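Local coordinates for regulatory protein E2 (Bovine papillomavirus type 1, PDB 2JEX) that probably regulates viral transcription and assists the initiation of viral DNA replication by interacting with the E1 protein, this chain being its N-terminal transactivation domain, at residues Thr41-Ala46 with Arg58-Val63; Ile73-Ser78 with Thr97-Tyr102; Cys109-Ala114 with Ser135-Arg140; Glu120-Ala125 with Arg179-Gly184; Ala150-Thr155 with Ser171-Glu176. The protein carries 1 engineered substitution. All coordinates share one frame; numbering follows the deposited sequence.

Interaction 1 of 5, residues Thr41-Ala46 with Arg58-Val63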
# COMPACT_ATOMS: atom_id res chain seq x y z
N THR A 41 17.46 4.44 10.38
CA THR A 41 17.74 5.39 11.45
C THR A 41 19.24 5.47 11.69
O THR A 41 19.79 6.57 11.77
CB THR A 41 16.99 5.02 12.77
OG1 THR A 41 15.58 5.04 12.54
CG2 THR A 41 17.32 6.00 13.88
N LEU A 42 19.90 4.31 11.80
CA LEU A 42 21.33 4.25 12.06
C LEU A 42 22.08 4.90 10.90
O LEU A 42 23.00 5.69 11.11
CB LEU A 42 21.81 2.81 12.24
CG LEU A 42 21.18 1.88 13.29
CD1 LEU A 42 21.44 0.44 12.89
CD2 LEU A 42 21.70 2.16 14.71
N LEU A 43 21.65 4.56 9.69
CA LEU A 43 22.24 5.07 8.46
C LEU A 43 22.09 6.58 8.36
O LEU A 43 23.02 7.28 7.93
CB LEU A 43 21.61 4.37 7.24
CG LEU A 43 21.97 2.91 6.96
CD1 LEU A 43 21.20 2.43 5.74
CD2 LEU A 43 23.47 2.71 6.75
N TYR A 44 20.92 7.08 8.76
CA TYR A 44 20.66 8.52 8.77
C TYR A 44 21.54 9.21 9.80
O TYR A 44 22.13 10.25 9.52
CB TYR A 44 19.17 8.81 9.03
CG TYR A 44 18.84 10.28 9.12
CD1 TYR A 44 18.81 11.09 7.98
CD2 TYR A 44 18.55 10.87 10.36
CE1 TYR A 44 18.52 12.45 8.07
CE2 TYR A 44 18.25 12.23 10.46
CZ TYR A 44 18.24 13.01 9.31
OH TYR A 44 17.94 14.35 9.40
N ALA A 45 21.63 8.60 10.99
CA ALA A 45 22.48 9.12 12.05
C ALA A 45 23.96 9.12 11.64
O ALA A 45 24.71 10.03 12.00
CB ALA A 45 22.29 8.30 13.32
N ALA A 46 24.37 8.11 10.89
CA ALA A 46 25.72 8.02 10.35
C ALA A 46 25.99 9.17 9.37
O ALA A 46 27.05 9.79 9.41
CB ALA A 46 25.93 6.67 9.67
N ARG A 58 27.73 1.13 1.90
CA ARG A 58 27.67 2.57 1.67
C ARG A 58 26.43 3.15 2.30
O ARG A 58 25.37 2.54 2.27
CB ARG A 58 27.68 2.88 0.17
CG ARG A 58 28.95 2.47 -0.55
CD ARG A 58 28.90 2.88 -2.02
NE ARG A 58 29.79 2.06 -2.85
CZ ARG A 58 29.43 0.94 -3.47
NH1 ARG A 58 28.18 0.49 -3.36
NH2 ARG A 58 30.31 0.27 -4.20
N VAL A 59 26.58 4.34 2.87
CA VAL A 59 25.45 5.06 3.46
C VAL A 59 24.74 5.88 2.39
O VAL A 59 25.36 6.72 1.74
CB VAL A 59 25.92 5.99 4.60
CG1 VAL A 59 24.73 6.68 5.25
CG2 VAL A 59 26.76 5.23 5.63
N PRO A 60 23.43 5.62 2.18
CA PRO A 60 22.64 6.44 1.25
C PRO A 60 22.61 7.92 1.65
O PRO A 60 22.88 8.26 2.81
CB PRO A 60 21.22 5.87 1.39
CG PRO A 60 21.38 4.51 1.96
CD PRO A 60 22.63 4.55 2.80
N HIS A 61 22.29 8.79 0.70
CA HIS A 61 21.97 10.19 1.00
C HIS A 61 21.02 10.29 2.20
O HIS A 61 20.08 9.50 2.33
CB HIS A 61 21.32 10.83 -0.22
CG HIS A 61 21.34 12.33 -0.22
ND1 HIS A 61 20.69 13.08 0.74
CD2 HIS A 61 21.90 13.21 -1.08
CE1 HIS A 61 20.86 14.37 0.47
NE2 HIS A 61 21.59 14.47 -0.62
N SER A 62 21.26 11.27 3.06
CA SER A 62 20.47 11.46 4.28
C SER A 62 18.96 11.61 4.03
O SER A 62 18.16 11.07 4.78
CB SER A 62 21.00 12.63 5.12
OG SER A 62 20.63 13.87 4.55
N VAL A 63 18.59 12.32 2.96
CA VAL A 63 17.19 12.47 2.56
C VAL A 63 16.53 11.10 2.28
O VAL A 63 15.35 10.90 2.56
CB VAL A 63 17.05 13.45 1.34
CG1 VAL A 63 15.63 13.48 0.79
CG2 VAL A 63 17.49 14.86 1.72

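Interaction 2 of 5, residues Ile73-Ser78 with Thr97-Tyr102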
# COMPACT_ATOMS: atom_id res chain seq x y z
N ILE A 73 8.65 3.76 10.21
CA ILE A 73 7.98 4.20 11.45
C ILE A 73 6.45 4.08 11.26
O ILE A 73 5.76 3.44 12.07
CB ILE A 73 8.40 5.64 11.84
CG1 ILE A 73 9.85 5.66 12.37
CG2 ILE A 73 7.47 6.24 12.88
CD1 ILE A 73 10.54 7.04 12.37
N GLU A 74 5.95 4.69 10.18
CA GLU A 74 4.53 4.69 9.84
C GLU A 74 3.93 3.28 9.70
O GLU A 74 2.81 3.03 10.16
CB GLU A 74 4.26 5.49 8.57
CG GLU A 74 2.80 5.55 8.20
CD GLU A 74 2.49 6.58 7.14
OE1 GLU A 74 3.43 7.21 6.61
OE2 GLU A 74 1.29 6.75 6.83
N MET A 75 4.68 2.39 9.06
CA MET A 75 4.27 1.01 8.89
C MET A 75 4.26 0.29 10.23
O MET A 75 3.27 -0.33 10.61
CB MET A 75 5.15 0.28 7.87
CG MET A 75 5.04 0.78 6.43
SD MET A 75 3.37 0.77 5.71
CE MET A 75 3.30 -0.90 5.05
N GLN A 76 5.36 0.39 10.97
CA GLN A 76 5.48 -0.22 12.29
C GLN A 76 4.33 0.13 13.23
O GLN A 76 3.66 -0.76 13.76
CB GLN A 76 6.80 0.16 12.95
CG GLN A 76 6.93 -0.41 14.35
CD GLN A 76 8.11 0.15 15.12
OE1 GLN A 76 9.04 0.72 14.56
NE2 GLN A 76 8.09 -0.05 16.43
N LEU A 77 4.12 1.44 13.45
CA LEU A 77 3.09 1.94 14.36
C LEU A 77 1.69 1.58 13.89
O LEU A 77 0.86 1.17 14.69
CB LEU A 77 3.21 3.46 14.55
CG LEU A 77 4.55 3.98 15.10
CD1 LEU A 77 4.52 5.49 15.31
CD2 LEU A 77 4.97 3.25 16.38
N SER A 78 1.45 1.71 12.58
CA SER A 78 0.17 1.35 11.98
C SER A 78 -0.14 -0.12 12.19
O SER A 78 -1.24 -0.48 12.62
CB SER A 78 0.14 1.68 10.48
OG SER A 78 0.03 3.08 10.28
N THR A 97 1.40 -6.14 3.60
CA THR A 97 1.94 -5.18 4.55
C THR A 97 3.15 -4.43 3.96
O THR A 97 4.04 -3.99 4.70
CB THR A 97 2.32 -5.88 5.86
OG1 THR A 97 3.14 -7.03 5.57
CG2 THR A 97 1.07 -6.35 6.60
N SER A 98 3.16 -4.29 2.64
CA SER A 98 4.21 -3.55 1.95
C SER A 98 3.81 -2.09 1.72
O SER A 98 2.62 -1.76 1.66
CB SER A 98 4.60 -4.22 0.63
OG SER A 98 3.53 -4.20 -0.30
N TRP A 99 4.81 -1.22 1.63
CA TRP A 99 4.60 0.22 1.47
C TRP A 99 3.84 0.58 0.19
O TRP A 99 2.93 1.45 0.21
CB TRP A 99 5.94 0.94 1.51
CG TRP A 99 5.82 2.42 1.29
CD1 TRP A 99 6.00 3.09 0.08
CD2 TRP A 99 5.46 3.42 2.32
NE1 TRP A 99 5.80 4.45 0.29
CE2 TRP A 99 5.47 4.68 1.65
CE3 TRP A 99 5.16 3.38 3.75
CZ2 TRP A 99 5.18 5.90 2.35
CZ3 TRP A 99 4.90 4.59 4.42
CH2 TRP A 99 4.91 5.84 3.73
N ASP A 100 4.17 -0.11 -0.91
CA ASP A 100 3.49 0.11 -2.20
C ASP A 100 2.02 -0.28 -2.12
O ASP A 100 1.16 0.40 -2.70
CB ASP A 100 4.17 -0.67 -3.33
CG ASP A 100 5.53 -0.10 -3.71
OD1 ASP A 100 5.78 1.10 -3.44
OD2 ASP A 100 6.35 -0.86 -4.27
N ARG A 101 1.71 -1.37 -1.43
CA ARG A 101 0.32 -1.75 -1.25
C ARG A 101 -0.40 -0.65 -0.45
O ARG A 101 -1.50 -0.22 -0.82
CB ARG A 101 0.20 -3.11 -0.56
CG ARG A 101 -1.23 -3.62 -0.35
CD ARG A 101 -1.84 -4.20 -1.62
NE ARG A 101 -1.14 -5.40 -2.08
CZ ARG A 101 -1.45 -6.65 -1.75
NH1 ARG A 101 -2.49 -6.91 -0.95
NH2 ARG A 101 -0.73 -7.65 -2.22
N TYR A 102 0.24 -0.20 0.62
CA TYR A 102 -0.30 0.81 1.53
C TYR A 102 -0.55 2.14 0.82
O TYR A 102 -1.47 2.89 1.15
CB TYR A 102 0.71 1.02 2.68
CG TYR A 102 0.31 2.02 3.75
CD1 TYR A 102 -0.78 1.79 4.59
CD2 TYR A 102 1.07 3.17 3.95
CE1 TYR A 102 -1.13 2.70 5.59
CE2 TYR A 102 0.73 4.09 4.95
CZ TYR A 102 -0.37 3.85 5.76
OH TYR A 102 -0.70 4.76 6.74
O HOH W 1 -1.91 4.82 9.10

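Interaction 3 of 5, residues Cys109-Ala114 with Ser135-Arg140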
# COMPACT_ATOMS: atom_id res chain seq x y z
N CYS A 109 -3.84 3.00 3.55
CA CYS A 109 -4.60 1.89 4.12
C CYS A 109 -4.06 0.55 3.63
O CYS A 109 -3.55 0.45 2.51
CB CYS A 109 -6.12 2.01 3.85
SG CYS A 109 -6.69 1.72 2.14
N PHE A 110 -4.16 -0.47 4.47
CA PHE A 110 -3.72 -1.81 4.10
C PHE A 110 -4.80 -2.52 3.29
O PHE A 110 -6.00 -2.24 3.46
CB PHE A 110 -3.26 -2.60 5.33
CG PHE A 110 -2.17 -1.91 6.11
CD1 PHE A 110 -2.46 -1.25 7.31
CD2 PHE A 110 -0.85 -1.89 5.64
CE1 PHE A 110 -1.46 -0.59 8.03
CE2 PHE A 110 0.16 -1.24 6.36
CZ PHE A 110 -0.14 -0.58 7.55
N LYS A 111 -4.38 -3.40 2.39
CA LYS A 111 -5.29 -3.95 1.38
C LYS A 111 -5.03 -5.41 1.08
O LYS A 111 -3.89 -5.81 0.85
CB LYS A 111 -5.20 -3.14 0.08
CG LYS A 111 -5.09 -1.64 0.23
CD LYS A 111 -5.28 -0.95 -1.10
CE LYS A 111 -4.53 0.36 -1.21
NZ LYS A 111 -4.43 1.15 0.05
N LYS A 112 -6.10 -6.21 1.07
CA LYS A 112 -6.02 -7.61 0.63
C LYS A 112 -7.12 -7.92 -0.39
O LYS A 112 -8.17 -7.26 -0.41
CB LYS A 112 -6.09 -8.57 1.82
CG LYS A 112 -4.96 -8.40 2.85
CD LYS A 112 -4.86 -9.57 3.81
CE LYS A 112 -5.93 -9.50 4.87
NZ LYS A 112 -5.61 -10.32 6.08
N GLY A 113 -6.88 -8.93 -1.23
CA GLY A 113 -7.86 -9.37 -2.22
C GLY A 113 -7.81 -8.54 -3.49
O GLY A 113 -8.70 -7.73 -3.75
N ALA A 114 -6.77 -8.76 -4.29
CA ALA A 114 -6.55 -7.98 -5.51
C ALA A 114 -7.32 -8.57 -6.67
O ALA A 114 -7.42 -9.80 -6.82
CB ALA A 114 -5.05 -7.92 -5.84
N SER A 135 -10.48 -5.98 -2.62
CA SER A 135 -11.80 -6.25 -2.05
C SER A 135 -11.87 -5.92 -0.56
O SER A 135 -12.96 -5.70 -0.02
CB SER A 135 -12.20 -7.71 -2.29
OG SER A 135 -11.34 -8.61 -1.60
N ASN A 136 -10.70 -5.89 0.09
CA ASN A 136 -10.62 -5.68 1.53
C ASN A 136 -9.65 -4.56 1.88
O ASN A 136 -8.46 -4.64 1.59
CB ASN A 136 -10.27 -6.99 2.26
CG ASN A 136 -11.28 -8.11 1.98
OD1 ASN A 136 -12.49 -7.89 1.97
ND2 ASN A 136 -10.78 -9.32 1.76
N LEU A 137 -10.19 -3.51 2.49
CA LEU A 137 -9.42 -2.33 2.84
C LEU A 137 -9.53 -2.07 4.33
O LEU A 137 -10.63 -2.08 4.90
CB LEU A 137 -9.92 -1.09 2.08
CG LEU A 137 -10.02 -1.08 0.55
CD1 LEU A 137 -10.58 0.26 0.06
CD2 LEU A 137 -8.67 -1.34 -0.09
N TYR A 138 -8.38 -1.85 4.96
CA TYR A 138 -8.32 -1.61 6.40
C TYR A 138 -7.80 -0.20 6.67
O TYR A 138 -6.61 0.09 6.48
CB TYR A 138 -7.43 -2.66 7.07
CG TYR A 138 -7.81 -4.09 6.74
CD1 TYR A 138 -7.39 -4.69 5.55
CD2 TYR A 138 -8.60 -4.84 7.62
CE1 TYR A 138 -7.75 -5.99 5.23
CE2 TYR A 138 -8.95 -6.16 7.31
CZ TYR A 138 -8.53 -6.72 6.12
OH TYR A 138 -8.86 -8.01 5.80
N MET A 139 -8.71 0.68 7.10
CA MET A 139 -8.41 2.10 7.26
C MET A 139 -8.69 2.64 8.65
O MET A 139 -9.67 2.27 9.29
CB MET A 139 -9.14 2.94 6.20
CG MET A 139 -10.51 2.40 5.78
SD MET A 139 -11.12 3.11 4.22
CE MET A 139 -11.55 4.77 4.77
N ARG A 140 -7.80 3.51 9.12
CA ARG A 140 -7.96 4.16 10.41
C ARG A 140 -8.96 5.30 10.30
O ARG A 140 -8.80 6.21 9.48
CB ARG A 140 -6.61 4.66 10.95
CG ARG A 140 -6.68 5.07 12.43
CD ARG A 140 -5.29 5.27 13.05
NE ARG A 140 -4.64 6.49 12.58
CZ ARG A 140 -3.39 6.85 12.89
NH1 ARG A 140 -2.65 6.08 13.67
NH2 ARG A 140 -2.89 7.98 12.41

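Interaction 4 of 5, residues Glu120-Ala125 with Arg179-Gly184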
# COMPACT_ATOMS: atom_id res chain seq x y z
N GLU A 120 -12.75 -0.06 -21.12
CA GLU A 120 -12.64 0.07 -22.57
C GLU A 120 -13.22 1.41 -22.97
O GLU A 120 -14.32 1.77 -22.56
CB GLU A 120 -13.39 -1.08 -23.26
CG GLU A 120 -13.33 -1.05 -24.78
CD GLU A 120 -14.53 -1.75 -25.41
OE1 GLU A 120 -15.63 -1.16 -25.39
OE2 GLU A 120 -14.37 -2.87 -25.92
N PHE A 121 -12.48 2.16 -23.78
CA PHE A 121 -12.82 3.56 -23.97
C PHE A 121 -13.77 3.95 -25.10
O PHE A 121 -14.85 4.48 -24.83
CB PHE A 121 -11.56 4.45 -23.89
CG PHE A 121 -10.96 4.46 -22.52
CD1 PHE A 121 -9.85 3.69 -22.23
CD2 PHE A 121 -11.56 5.19 -21.49
CE1 PHE A 121 -9.31 3.67 -20.94
CE2 PHE A 121 -11.03 5.19 -20.20
CZ PHE A 121 -9.90 4.42 -19.92
N ASP A 122 -13.45 3.71 -26.36
CA ASP A 122 -14.35 4.31 -27.37
C ASP A 122 -15.25 3.30 -28.09
O ASP A 122 -15.53 3.45 -29.28
CB ASP A 122 -13.56 5.21 -28.34
CG ASP A 122 -13.16 6.54 -27.70
OD1 ASP A 122 -14.04 7.18 -27.09
OD2 ASP A 122 -11.98 6.94 -27.78
N GLY A 123 -15.71 2.30 -27.34
CA GLY A 123 -16.27 1.07 -27.92
C GLY A 123 -15.17 0.34 -28.70
O GLY A 123 -15.45 -0.45 -29.60
N ASN A 124 -13.93 0.62 -28.33
CA ASN A 124 -12.76 0.20 -29.09
C ASN A 124 -11.91 -0.76 -28.24
O ASN A 124 -11.22 -0.35 -27.30
CB ASN A 124 -11.98 1.45 -29.53
CG ASN A 124 -10.74 1.15 -30.39
OD1 ASN A 124 -10.02 2.08 -30.76
ND2 ASN A 124 -10.49 -0.13 -30.70
N ALA A 125 -11.98 -2.05 -28.60
CA ALA A 125 -11.35 -3.13 -27.85
C ALA A 125 -9.85 -2.95 -27.67
O ALA A 125 -9.25 -3.54 -26.76
CB ALA A 125 -11.66 -4.48 -28.52
N ARG A 179 -8.67 11.50 -20.65
CA ARG A 179 -7.29 11.27 -21.09
C ARG A 179 -7.23 10.30 -22.27
O ARG A 179 -6.48 10.55 -23.22
CB ARG A 179 -6.43 10.72 -19.95
CG ARG A 179 -6.33 11.60 -18.71
CD ARG A 179 -5.38 10.98 -17.67
NE ARG A 179 -3.98 11.04 -18.12
CZ ARG A 179 -2.96 10.43 -17.54
NH1 ARG A 179 -3.14 9.67 -16.46
NH2 ARG A 179 -1.74 10.57 -18.05
N PHE A 180 -8.02 9.22 -22.20
CA PHE A 180 -7.80 8.05 -23.05
C PHE A 180 -8.88 7.79 -24.10
O PHE A 180 -8.77 6.85 -24.90
CB PHE A 180 -7.60 6.80 -22.18
CG PHE A 180 -6.56 6.96 -21.10
CD1 PHE A 180 -6.86 6.65 -19.78
CD2 PHE A 180 -5.28 7.42 -21.39
CE1 PHE A 180 -5.92 6.79 -18.78
CE2 PHE A 180 -4.32 7.57 -20.40
CZ PHE A 180 -4.64 7.25 -19.08
N SER A 181 -9.93 8.61 -24.09
CA SER A 181 -10.99 8.49 -25.08
C SER A 181 -11.15 9.75 -25.93
O SER A 181 -10.74 10.84 -25.55
CB SER A 181 -12.34 8.13 -24.42
OG SER A 181 -13.03 9.30 -24.01
N THR A 182 -11.78 9.55 -27.08
CA THR A 182 -12.05 10.62 -28.03
C THR A 182 -13.53 11.03 -27.99
O THR A 182 -13.89 12.16 -28.35
CB THR A 182 -11.61 10.20 -29.46
OG1 THR A 182 -12.21 8.95 -29.81
CG2 THR A 182 -10.11 10.03 -29.53
N THR A 183 -14.39 10.12 -27.51
CA THR A 183 -15.84 10.35 -27.42
C THR A 183 -16.36 10.65 -26.00
O THR A 183 -17.28 11.44 -25.83
CB THR A 183 -16.63 9.14 -27.97
OG1 THR A 183 -16.23 7.95 -27.27
CG2 THR A 183 -16.39 8.96 -29.47
N GLY A 184 -15.78 10.02 -24.99
CA GLY A 184 -16.23 10.25 -23.61
C GLY A 184 -16.95 9.06 -23.00
O GLY A 184 -17.12 8.98 -21.77

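Interaction 5 of 5, residues Ala150-Thr155 with Ser171-Glu176. Engineered in segment 171-176: A172 (natural residue Arg).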
# COMPACT_ATOMS: atom_id res chain seq x y z
N ALA A 150 -13.91 -2.42 -1.53
CA ALA A 150 -13.75 -1.59 -2.71
C ALA A 150 -14.32 -2.28 -3.94
O ALA A 150 -14.31 -3.51 -4.05
CB ALA A 150 -12.29 -1.22 -2.94
N GLY A 151 -14.82 -1.47 -4.87
CA GLY A 151 -15.33 -1.97 -6.13
C GLY A 151 -15.31 -0.88 -7.17
O GLY A 151 -14.86 0.23 -6.89
N ALA A 152 -15.80 -1.21 -8.36
CA ALA A 152 -15.94 -0.28 -9.47
C ALA A 152 -17.36 -0.30 -10.04
O ALA A 152 -18.02 -1.35 -10.06
CB ALA A 152 -14.94 -0.60 -10.55
N ASP A 153 -17.82 0.86 -10.50
CA ASP A 153 -19.07 0.95 -11.24
C ASP A 153 -18.86 1.89 -12.43
O ASP A 153 -17.72 2.08 -12.86
CB ASP A 153 -20.21 1.41 -10.33
CG ASP A 153 -19.94 2.75 -9.66
OD1 ASP A 153 -20.61 3.04 -8.65
OD2 ASP A 153 -19.06 3.51 -10.12
N GLY A 154 -19.94 2.47 -12.95
CA GLY A 154 -19.86 3.38 -14.10
C GLY A 154 -19.19 4.71 -13.80
O GLY A 154 -18.73 5.40 -14.72
N THR A 155 -19.12 5.08 -12.53
CA THR A 155 -18.57 6.37 -12.13
C THR A 155 -17.05 6.27 -11.86
O THR A 155 -16.28 7.12 -12.31
CB THR A 155 -19.34 6.92 -10.90
OG1 THR A 155 -20.73 7.06 -11.24
CG2 THR A 155 -18.81 8.28 -10.47
N SER A 171 -11.46 7.30 -7.27
CA SER A 171 -11.11 7.44 -8.67
C SER A 171 -12.38 7.73 -9.46
O SER A 171 -13.47 7.26 -9.10
CB SER A 171 -10.44 6.17 -9.17
OG SER A 171 -9.61 6.41 -10.30
N ALA A 172 -12.25 8.53 -10.51
CA ALA A 172 -13.38 8.82 -11.39
C ALA A 172 -13.03 8.39 -12.81
O ALA A 172 -12.03 8.83 -13.36
CB ALA A 172 -13.72 10.30 -11.36
N PHE A 173 -13.85 7.53 -13.40
CA PHE A 173 -13.58 7.06 -14.76
C PHE A 173 -13.77 8.15 -15.83
O PHE A 173 -13.19 8.07 -16.91
CB PHE A 173 -14.39 5.80 -15.10
CG PHE A 173 -13.94 4.57 -14.37
CD1 PHE A 173 -12.58 4.28 -14.22
CD2 PHE A 173 -14.87 3.68 -13.84
CE1 PHE A 173 -12.16 3.14 -13.54
CE2 PHE A 173 -14.46 2.54 -13.17
CZ PHE A 173 -13.10 2.27 -13.03
N GLY A 174 -14.55 9.17 -15.51
CA GLY A 174 -14.73 10.31 -16.39
C GLY A 174 -13.45 11.10 -16.55
O GLY A 174 -13.21 11.69 -17.60
N ASP A 175 -12.62 11.11 -15.50
CA ASP A 175 -11.28 11.70 -15.57
C ASP A 175 -10.33 10.83 -16.40
O ASP A 175 -9.43 11.34 -17.05
CB ASP A 175 -10.71 11.95 -14.16
CG ASP A 175 -11.44 13.08 -13.39
OD1 ASP A 175 -11.59 12.93 -12.16
OD2 ASP A 175 -11.84 14.11 -13.99
N GLU A 176 -10.53 9.51 -16.37
CA GLU A 176 -9.74 8.58 -17.18
C GLU A 176 -10.09 8.70 -18.67
O GLU A 176 -9.20 8.74 -19.52
CB GLU A 176 -9.91 7.14 -16.70
CG GLU A 176 -9.38 6.90 -15.28
CD GLU A 176 -7.90 7.24 -15.11
OE1 GLU A 176 -7.59 8.23 -14.41
OE2 GLU A 176 -7.03 6.54 -15.68
O HOH W 2 -16.83 9.61 -13.39

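Interaction 1 of 5, residues Thr41-Ala46 with Arg58-Val63
L43 and Y44, neighbours on helix 26-48, meet the chain that leads into helix 62-83 in two different ways. L43 keeps CG beside its own backbone N (chi1 -72°) and sends CD1 across P60 at about a right angle, with CD1 3.9 Å from CD of the proline ring. Its other branch, CD2, lies 4.3 Å from V59 CG2. V59 divides its two methyls between different surroundings: CG2 faces L43 and the A46 methyl, whereas CG1 lies 3.2 Å from the carbonyl oxygen of L43. With CG anti to the backbone N (chi1 177°), Y44 turns the CD1-CE1 edge of its ring to S62. Here the S62 carbonyl oxygen lies at the ring edge, near its plane, 3.3 Å from Y44 CD1, and S62 CB is 3.9 Å from CE1. H61, just before the helix, is its N-cap: ND1 accepts from V63 N at 3.1 Å, with the donor near the imidazole plane. C65, further along helix 62-83, touches L43, Y44 and P60, while L8 of helix 4-21 touches L43. Chemically, the two segments are joined by shape and apolar contact, with V59 CG1 and the Y44 ring edge against carbonyl oxygens; the H61 cap orders the start of helix 62-83 from within its own segment.

Interaction 2 of 5, residues Ile73-Ser78 with Thr97-Tyr102
The methyl of M75 reaches the start of the 97-102 segment, where CE lies 3.2 Å from the carbonyl oxygen of T97. The T97 side chain itself bonds through OG1 to S93 O. S98 is the N-cap residue of helix 99-103, and its carbonyl oxygen also comes near M75 CE. At W99 the indole is met along its benzo rim: E74 OE1 lies at the edge, in plane, 3.5 Å from CH2, the carboxylate turned 81° from the ring, while M75 SD, 3.7 Å from CE3, makes an oblique Met-aromatic contact. Y102 closes the segment. M75, bent at chi2 and chi3, brings its sulfur over one face of this ring, 4.1 Å from the centroid, a second Met-aromatic contact. The Y102 OH donates to E74 OE2 at 2.8 Å, on the anti side of the carboxylate and 28° out of its plane, and R108 forms a salt bridge to the same oxygen. Water 1 donates to both Y102 OH and S78 OG; S78 OG in turn donates to E74 O. Helix 99-103 thus packs through W99 and Y102 against helix 62-83, with W33 of helix 26-48 against M75 and F110 of strand 110-120 touching M75, S78 and the Y102 ring.

Interaction 3 of 5, residues Cys109-Ala114 with Ser135-Arg140
The Y138 ring has the carbonyl oxygen of F110 at its edge, in plane, 3.5 Å from CD1, and the K112 chain crossing it obliquely, CE 3.4 Å from Y138 OH. W92 and F87 meet this ring edge-to-face. The F110 ring turns away from strand 128-140 toward L79 and L82 of helix 62-83. K112, bent at chi3 (-77°), carries NZ to a salt bridge with E90, a hydrogen bond to P91 O and a cation-pi contact with W92. These groups stand on a beta hairpin of strands 110-120 and 128-140, whose segments run antiparallel at 168° with axes 4.8 Å apart. F110-Y138 and K112-N136 are hydrogen-bonded pairs; the shorter and straighter bond of the first pair runs from Y138 N to F110 O at 2.8 Å. Between them, K111-L137 is a non-hydrogen-bonded pair with side chains on the other face, where L137 CD2 packs 3.6 Å from both CG and CD of K111. The lysine's NZ then folds back to donate to C109 O at 2.7 Å, from above the carbonyl plane, and also reaches P106 O. At the far end S135 N donates to G113 O at 2.7 Å.

Interaction 4 of 5, residues Glu120-Ala125 with Arg179-Gly184
D122 points its carboxylate into the turn that follows helix 173-180, where two successive threonines take hold of it. Its OD2 accepts from T182 N at 2.7 Å through the syn lone pair, and more weakly from T182 OG1, whose side chain crosses the aspartate at about a right angle. OD1 takes T183 N at 3.0 Å, and that donor lies 39° out of the carboxylate plane. T183 runs past D122 in the opposite direction, with its hydroxyl modelled implausibly close to OD1, so the length of that bond is doubtful. Both threonines hold OG1 between backbone N and carbonyl carbon (chi1 near +55°), which keeps each hydroxyl on the same carboxylate oxygen as its own N-H, OD2 for T182 and OD1 for T183. Bonded to two backbone N-H groups, one at each oxygen, the carboxylate should be limited in rotation; it ties the loop joining strands 110-120 and 128-140, the turn of a beta hairpin, to the exit of the helix. S181 is the first residue to leave helical geometry, and its OG bonds back to A177 O. The phenylalanines lie side by side, pointing the same way. F180 CB sits over the centre of the F121 ring, 3.8 Å from the centroid, a CH-pi contact, while the two rings themselves are oblique, planes 59° apart, with F121 CZ at the edge of the F180 ring. F121 also packs against Y131 and Y186.

Interaction 5 of 5, residues Ala150-Thr155 with Ser171-Glu176
The F173 ring presents an edge to the end of strand 145-152. D153 O lies in the ring plane 3.3 Å from CE2, and the methyl of A152 is 4.1 Å from the same carbon, also at the edge. The backbone of F173 is held as well: its N donates to T155 O at 2.7 Å, with an N-H...O angle of 160°. T155 O is a shared acceptor, for water 2 donates to it at 2.8 Å and itself accepts from G174 N, linking the loop to the second residue of the weakly bonded helical turn. The CA of A172 also makes a C-H...O approach to T155 O; alanine here is an engineered replacement of the natural arginine. With CG beside its own backbone N (chi1 -70°), the F173 ring is carried past this oxygen to the D153 carbonyl. One step further out, D153 fixes the loop. Its OD2 accepts from T155 N at 2.9 Å, an Asx turn with the donor 48° out of the carboxylate plane, and from G156 N, while OD1 is bound by R167 in a salt bridge and by Y169 OH; G154 O accepts from Y186 OH. Beyond these, L157 of strand 157-161, V119 of strand 110-120, and Y186 and V188 of strand 186-189 touch the F173 side chain, placing the start of helix 173-180 against the large antiparallel sheet.

Overall arrangement
The five contacts run from the helical part of the transactivation domain to the far end of its sheet. Interactions 1 and 2 share helix 62-83, their centres about 20 Å apart without touching. Interaction 2 meets interaction 3, about 12 Å away between centres, where Y102 CE1 lies 3.4 Å from C109 N, so the helices join the sheet there. Strands 128-140 and 145-152 are neighbours and carry interaction 3 to interaction 5, with L137 CD1 3.8 Å from A150 CB. Interactions 5 and 4 use the two ends of helix 173-180, centres about 14 Å apart, and touch where F121 CE2 lies 3.9 Å from E176 C. Interactions 1 and 4 are the most distant, about 47 Å between centres.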